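Long-range contacts in amidohydrolase (Mycoplasma synoviae, PDB 3OVG), which hydrolyses 1,4-lactones, among them D-xylono- and L-arabino-1,4-lactone 5-phosphate, using two zinc ions per subunit: residues G21-H26 with G63-T68; T158-I163 with L191-L196. All blocks are in the same frame, centred on the assembly; numbering follows the deposited sequence.

Both contacts join neighbouring parts of the TIM barrel of the phosphotriesterase family, but on opposite sides of the chain's centre. Contact 1 pairs the barrel strands 22-25 and 63-68 and ends on His26, a ligand of one zinc ion. Contact 2 packs the turn at the C-terminal end of strand 157-160 on the loop between strand 185-190 and helix 195-205, at the border with a second subunit. Their centres lie 25 Å apart and their nearest atoms about 10 Å, so they do not touch. Both lie near the active site: His26 binds zinc directly, whereas the side chain of Thr158 is about 9 Å from a bound zinc and that of Leu191 about 4 Å from that of the substrate-binding Tyr247.

Contact 1. Residues G21-H26 with G63-T68; sequences GITDCH and GSTIVT. With ZN (zinc ion), chain G.
Backbone hydrogen bonds join Ile22 and Asp24 to Ser64, Thr65 and Val67, in neighbouring parallel strands of the TIM barrel inclined by 18°. Ile22 O accepts two donors, Ser64 N at 2.9 Å in the carbonyl plane on a lone pair, and Thr65 N at 3.0 Å, tilted from that plane. Regular pairing runs from Thr23 with Thr65 to Asp24 with Ile66. Asp24 N binds Thr65 O at 2.9 Å and Val67 N meets Asp24 O almost head-on at 3.0 Å. A water bonded to Ile22 N and Ser64 OG bridges the strands at their start.

Side-chain packing differs between the two faces. Thr23 and Thr65 lie side by side and point the same way, their CG2 methyls 3.8 Å apart; Thr65 OG1 turns to Leu20 O, while Thr23 OG1 bonds Gly21 O from above the carbonyl plane. On the other face, Asp24 CB comes within 3.9 Å of Ile66 CG1; Phe58 of helix 48-60, the helix of this beta-alpha-beta crossover, touches both side chains and Phe55 touches Ile66. Val67 CB packs on Cys25 O.

Metal coordination falls to His26, where the chain turns a corner. The imidazole trails away from the backbone nitrogen (chi1 -179°) and brings NE2 to the zinc at 2.4 Å; two waters, His28, Asp274 and the carbamate of Lys155 also bind this metal. The ring is held at both nitrogens, by zinc at NE2 and by Ser215 OG at ND1. The pairing of the preceding residues is consistent with a firmly placed backbone for His26, and the serine hydroxyl would favour coordination through NE2.

Contact 2. Residues T158-I163 with L191-L196; sequences TGYGAI and LGTMAL
The ring of Tyr160 packs obliquely against Leu191 and Thr193, its CE1 atom 3.8 Å from Leu191 CD2 and 3.8 Å from Thr193 CG2. A chi1 of 177° carries the ring away from its own amide nitrogen, out to the other segment. Its phenol passes beyond both segments: Tyr160 OH is hydrogen-bonded to Lys246 N of the second subunit, and Leu191 packs on that same lysine of the second subunit.

Thr193 meets the turn with both branches. While its methyl touches the tyrosine, OG1 accepts a bond from Gly161 N at 2.9 Å with an N-H...O angle of 161°. The same hydroxyl donates to Gln190 O, and the two bonds fix its rotation, with OG1 held between backbone N and carbonyl carbon (chi1 63°).

The backbone amide it grips belongs to a type II beta turn running from Gly159 to Ala162, at the C-terminal end of strand 157-160 of the TIM barrel; Gly161 takes the positive phi of the third position. Leu191-Met194 form the loop that leads from the adjacent parallel strand, 185-190, into helix 195-205, with Met194 at the N-cap position.

A water is wedged between turn and loop. It accepts from Thr158 OG1 at 2.6 Å and donates to Gly159 O and to Thr193 O, at 2.8 Å for the latter, so that it satisfies backbone carbonyls on both segments.

Selenomethionine Met194 is bent at chi2 and chi3 and curls against the Gly161-Ala162 peptide. Its CG lies 3.6 Å from Ala162 N and its CE 3.8 Å from Ile163 CG1, while the backbone of Ile163 continues the sheet into the second subunit by antiparallel pairing.

Contact 1. Residues G21-H26 with G63-T68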
loop_
_atom_site.group_PDB
_atom_site.type_symbol
_atom_site.label_atom_id
_atom_site.label_comp_id
_atom_site.label_asym_id
_atom_site.label_seq_id
_atom_site.Cartn_x
_atom_site.Cartn_y
_atom_site.Cartn_z
ATOM N N GLY A 21 4.944 -32.054 33.491
ATOM C CA GLY A 21 6.376 -31.805 33.383
ATOM C C GLY A 21 6.679 -30.376 32.950
ATOM O O GLY A 21 5.890 -29.454 33.227
ATOM N N ILE A 22 7.809 -30.191 32.263
ATOM C CA ILE A 22 8.157 -28.888 31.736
ATOM C C ILE A 22 7.165 -28.497 30.621
ATOM O O ILE A 22 6.943 -29.242 29.656
ATOM C CB ILE A 22 9.588 -28.845 31.217
ATOM C CG1 ILE A 22 10.575 -29.084 32.387
ATOM C CG2 ILE A 22 9.822 -27.534 30.498
ATOM C CD1 ILE A 22 12.090 -28.909 32.020
ATOM N N THR A 23 6.546 -27.332 30.789
ATOM C CA THR A 23 5.457 -26.914 29.923
ATOM C C THR A 23 5.705 -25.554 29.292
ATOM O O THR A 23 5.989 -24.559 29.965
ATOM C CB THR A 23 4.101 -26.850 30.690
ATOM O OG1 THR A 23 3.853 -28.106 31.338
ATOM C CG2 THR A 23 2.941 -26.508 29.737
ATOM N N ASP A 24 5.558 -25.547 27.980
ATOM C CA ASP A 24 5.598 -24.357 27.171
ATOM C C ASP A 24 4.144 -23.903 27.143
ATOM O O ASP A 24 3.307 -24.587 26.544
ATOM C CB ASP A 24 6.074 -24.797 25.794
ATOM C CG ASP A 24 5.910 -23.748 24.729
ATOM O OD1 ASP A 24 5.380 -22.636 24.985
ATOM O OD2 ASP A 24 6.356 -24.067 23.607
ATOM N N CYS A 25 3.848 -22.761 27.764
ATOM C CA CYS A 25 2.460 -22.386 28.055
ATOM C C CYS A 25 1.727 -21.628 26.951
ATOM O O CYS A 25 0.546 -21.317 27.108
ATOM C CB CYS A 25 2.365 -21.612 29.378
ATOM S SG CYS A 25 2.624 -22.713 30.814
ATOM N N HIS A 26 2.399 -21.364 25.834
ATOM C CA HIS A 26 1.771 -20.657 24.729
ATOM C C HIS A 26 2.604 -20.818 23.468
ATOM O O HIS A 26 3.667 -20.238 23.345
ATOM C CB HIS A 26 1.570 -19.180 25.097
ATOM C CG HIS A 26 0.903 -18.361 24.038
ATOM N ND1 HIS A 26 0.090 -17.282 24.334
ATOM C CD2 HIS A 26 0.934 -18.456 22.685
ATOM C CE1 HIS A 26 -0.330 -16.737 23.206
ATOM N NE2 HIS A 26 0.168 -17.428 22.192
ATOM N N GLY A 63 11.489 -31.036 27.644
ATOM C CA GLY A 63 10.131 -30.550 27.710
ATOM C C GLY A 63 9.179 -31.727 27.637
ATOM O O GLY A 63 9.560 -32.792 27.145
ATOM N N SER A 64 7.952 -31.530 28.117
ATOM C CA SER A 64 6.873 -32.517 27.955
ATOM C C SER A 64 5.622 -31.917 27.326
ATOM O O SER A 64 5.033 -32.484 26.409
ATOM C CB SER A 64 6.454 -33.108 29.320
ATOM O OG SER A 64 7.431 -33.983 29.856
ATOM N N THR A 65 5.174 -30.775 27.844
ATOM C CA THR A 65 3.861 -30.305 27.438
ATOM C C THR A 65 3.868 -29.009 26.624
ATOM O O THR A 65 4.547 -28.056 26.970
ATOM C CB THR A 65 2.915 -30.177 28.657
ATOM O OG1 THR A 65 2.788 -31.458 29.297
ATOM C CG2 THR A 65 1.557 -29.695 28.204
ATOM N N ILE A 66 3.095 -28.975 25.548
ATOM C CA ILE A 66 2.918 -27.727 24.822
ATOM C C ILE A 66 1.450 -27.348 24.737
ATOM O O ILE A 66 0.625 -28.135 24.293
ATOM C CB ILE A 66 3.586 -27.779 23.411
ATOM C CG1 ILE A 66 5.095 -27.856 23.570
ATOM C CG2 ILE A 66 3.216 -26.555 22.582
ATOM C CD1 ILE A 66 5.836 -28.302 22.342
ATOM N N VAL A 67 1.115 -26.147 25.211
ATOM C CA VAL A 67 -0.241 -25.623 25.069
ATOM C C VAL A 67 -0.359 -24.792 23.766
ATOM O O VAL A 67 0.180 -23.692 23.654
ATOM C CB VAL A 67 -0.623 -24.742 26.277
ATOM C CG1 VAL A 67 -2.105 -24.342 26.244
ATOM C CG2 VAL A 67 -0.272 -25.467 27.603
ATOM N N THR A 68 -1.100 -25.301 22.797
ATOM C CA THR A 68 -1.253 -24.590 21.546
ATOM C C THR A 68 -2.435 -23.612 21.626
ATOM O O THR A 68 -3.592 -24.019 21.715
ATOM C CB THR A 68 -1.389 -25.572 20.355
ATOM O OG1 THR A 68 -2.510 -26.429 20.570
ATOM C CG2 THR A 68 -0.128 -26.451 20.252
HETATM ZN ZN ZN G . 0.346 -16.944 19.859
HETATM O O HOH W 1 9.328 -32.509 31.229
HETATM O O HOH W 2 0.896 -14.656 19.819
HETATM O O HOH W 3 0.410 -16.277 17.445
#

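Contact 2. Residues T158-I163 with L191-L196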
loop_
_atom_site.group_PDB
_atom_site.type_symbol
_atom_site.label_atom_id
_atom_site.label_comp_id
_atom_site.label_asym_id
_atom_site.label_seq_id
_atom_site.Cartn_x
_atom_site.Cartn_y
_atom_site.Cartn_z
ATOM N N THR A 158 -7.240 -9.036 23.918
ATOM C CA THR A 158 -7.502 -7.612 23.958
ATOM C C THR A 158 -6.580 -6.910 22.981
ATOM O O THR A 158 -5.515 -7.414 22.645
ATOM C CB THR A 158 -7.326 -7.038 25.360
ATOM O OG1 THR A 158 -6.077 -7.471 25.886
ATOM C CG2 THR A 158 -8.441 -7.576 26.265
ATOM N N GLY A 159 -7.025 -5.747 22.516
ATOM C CA GLY A 159 -6.361 -5.034 21.439
ATOM C C GLY A 159 -5.414 -3.993 22.004
ATOM O O GLY A 159 -5.232 -3.928 23.246
ATOM N N TYR A 160 -4.807 -3.196 21.109
ATOM C CA TYR A 160 -3.763 -2.257 21.514
ATOM C C TYR A 160 -4.307 -1.084 22.282
ATOM O O TYR A 160 -5.045 -0.272 21.729
ATOM C CB TYR A 160 -2.927 -1.739 20.339
ATOM C CG TYR A 160 -1.940 -0.722 20.855
ATOM C CD1 TYR A 160 -0.868 -1.124 21.647
ATOM C CD2 TYR A 160 -2.122 0.647 20.629
ATOM C CE1 TYR A 160 0.044 -0.191 22.184
ATOM C CE2 TYR A 160 -1.203 1.599 21.156
ATOM C CZ TYR A 160 -0.137 1.162 21.931
ATOM O OH TYR A 160 0.763 2.063 22.449
ATOM N N GLY A 161 -3.924 -1.006 23.562
ATOM C CA GLY A 161 -4.261 0.123 24.422
ATOM C C GLY A 161 -5.756 0.253 24.622
ATOM O O GLY A 161 -6.249 1.333 24.918
ATOM N N ALA A 162 -6.504 -0.833 24.450
ATOM C CA ALA A 162 -7.955 -0.738 24.641
ATOM C C ALA A 162 -8.598 -2.104 24.728
ATOM O O ALA A 162 -8.107 -3.074 24.141
ATOM C CB ALA A 162 -8.608 0.061 23.536
ATOM N N ILE A 163 -9.687 -2.175 25.491
ATOM C CA ILE A 163 -10.509 -3.382 25.517
ATOM C C ILE A 163 -11.803 -3.066 24.806
ATOM O O ILE A 163 -12.626 -2.258 25.282
ATOM C CB ILE A 163 -10.787 -3.854 26.943
ATOM C CG1 ILE A 163 -9.452 -4.162 27.630
ATOM C CG2 ILE A 163 -11.730 -5.069 26.898
ATOM C CD1 ILE A 163 -9.550 -4.678 29.104
ATOM N N LEU A 191 0.767 -5.986 22.775
ATOM C CA LEU A 191 1.900 -5.213 23.312
ATOM C C LEU A 191 1.881 -5.095 24.833
ATOM O O LEU A 191 2.527 -4.211 25.402
ATOM C CB LEU A 191 1.993 -3.823 22.665
ATOM C CG LEU A 191 2.851 -3.738 21.391
ATOM C CD1 LEU A 191 2.652 -4.941 20.488
ATOM C CD2 LEU A 191 2.673 -2.423 20.618
ATOM N N GLY A 192 1.170 -6.013 25.486
ATOM C CA GLY A 192 1.184 -6.123 26.936
ATOM C C GLY A 192 0.403 -4.993 27.598
ATOM O O GLY A 192 0.650 -4.665 28.771
ATOM N N THR A 193 -0.517 -4.389 26.840
ATOM C CA THR A 193 -1.405 -3.351 27.366
ATOM C C THR A 193 -2.711 -3.924 27.967
ATOM O O THR A 193 -3.202 -5.006 27.572
ATOM C CB THR A 193 -1.794 -2.303 26.294
ATOM O OG1 THR A 193 -2.550 -2.937 25.228
ATOM C CG2 THR A 193 -0.563 -1.587 25.717
HETATM N N MSE A 194 -3.270 -3.158 28.905
HETATM C CA MSE A 194 -4.548 -3.474 29.557
HETATM C C MSE A 194 -4.521 -4.759 30.371
HETATM O O MSE A 194 -5.578 -5.323 30.702
HETATM C CB MSE A 194 -5.664 -3.586 28.513
HETATM C CG MSE A 194 -5.714 -2.413 27.552
HETATM SE SE MSE A 194 -6.056 -0.730 28.510
HETATM C CE MSE A 194 -7.968 -1.012 29.069
ATOM N N ALA A 195 -3.326 -5.221 30.713
ATOM C CA ALA A 195 -3.210 -6.517 31.387
ATOM C C ALA A 195 -3.882 -6.477 32.770
ATOM O O ALA A 195 -4.565 -7.419 33.174
ATOM C CB ALA A 195 -1.769 -6.916 31.503
ATOM N N LEU A 196 -3.681 -5.372 33.486
ATOM C CA LEU A 196 -4.272 -5.202 34.808
ATOM C C LEU A 196 -5.800 -5.329 34.682
ATOM O O LEU A 196 -6.469 -5.983 35.472
ATOM C CB LEU A 196 -3.914 -3.810 35.341
ATOM C CG LEU A 196 -4.478 -3.438 36.710
ATOM C CD1 LEU A 196 -4.029 -4.476 37.775
ATOM C CD2 LEU A 196 -4.054 -2.034 37.089
HETATM O O HOH W 4 -4.302 -5.715 25.116
#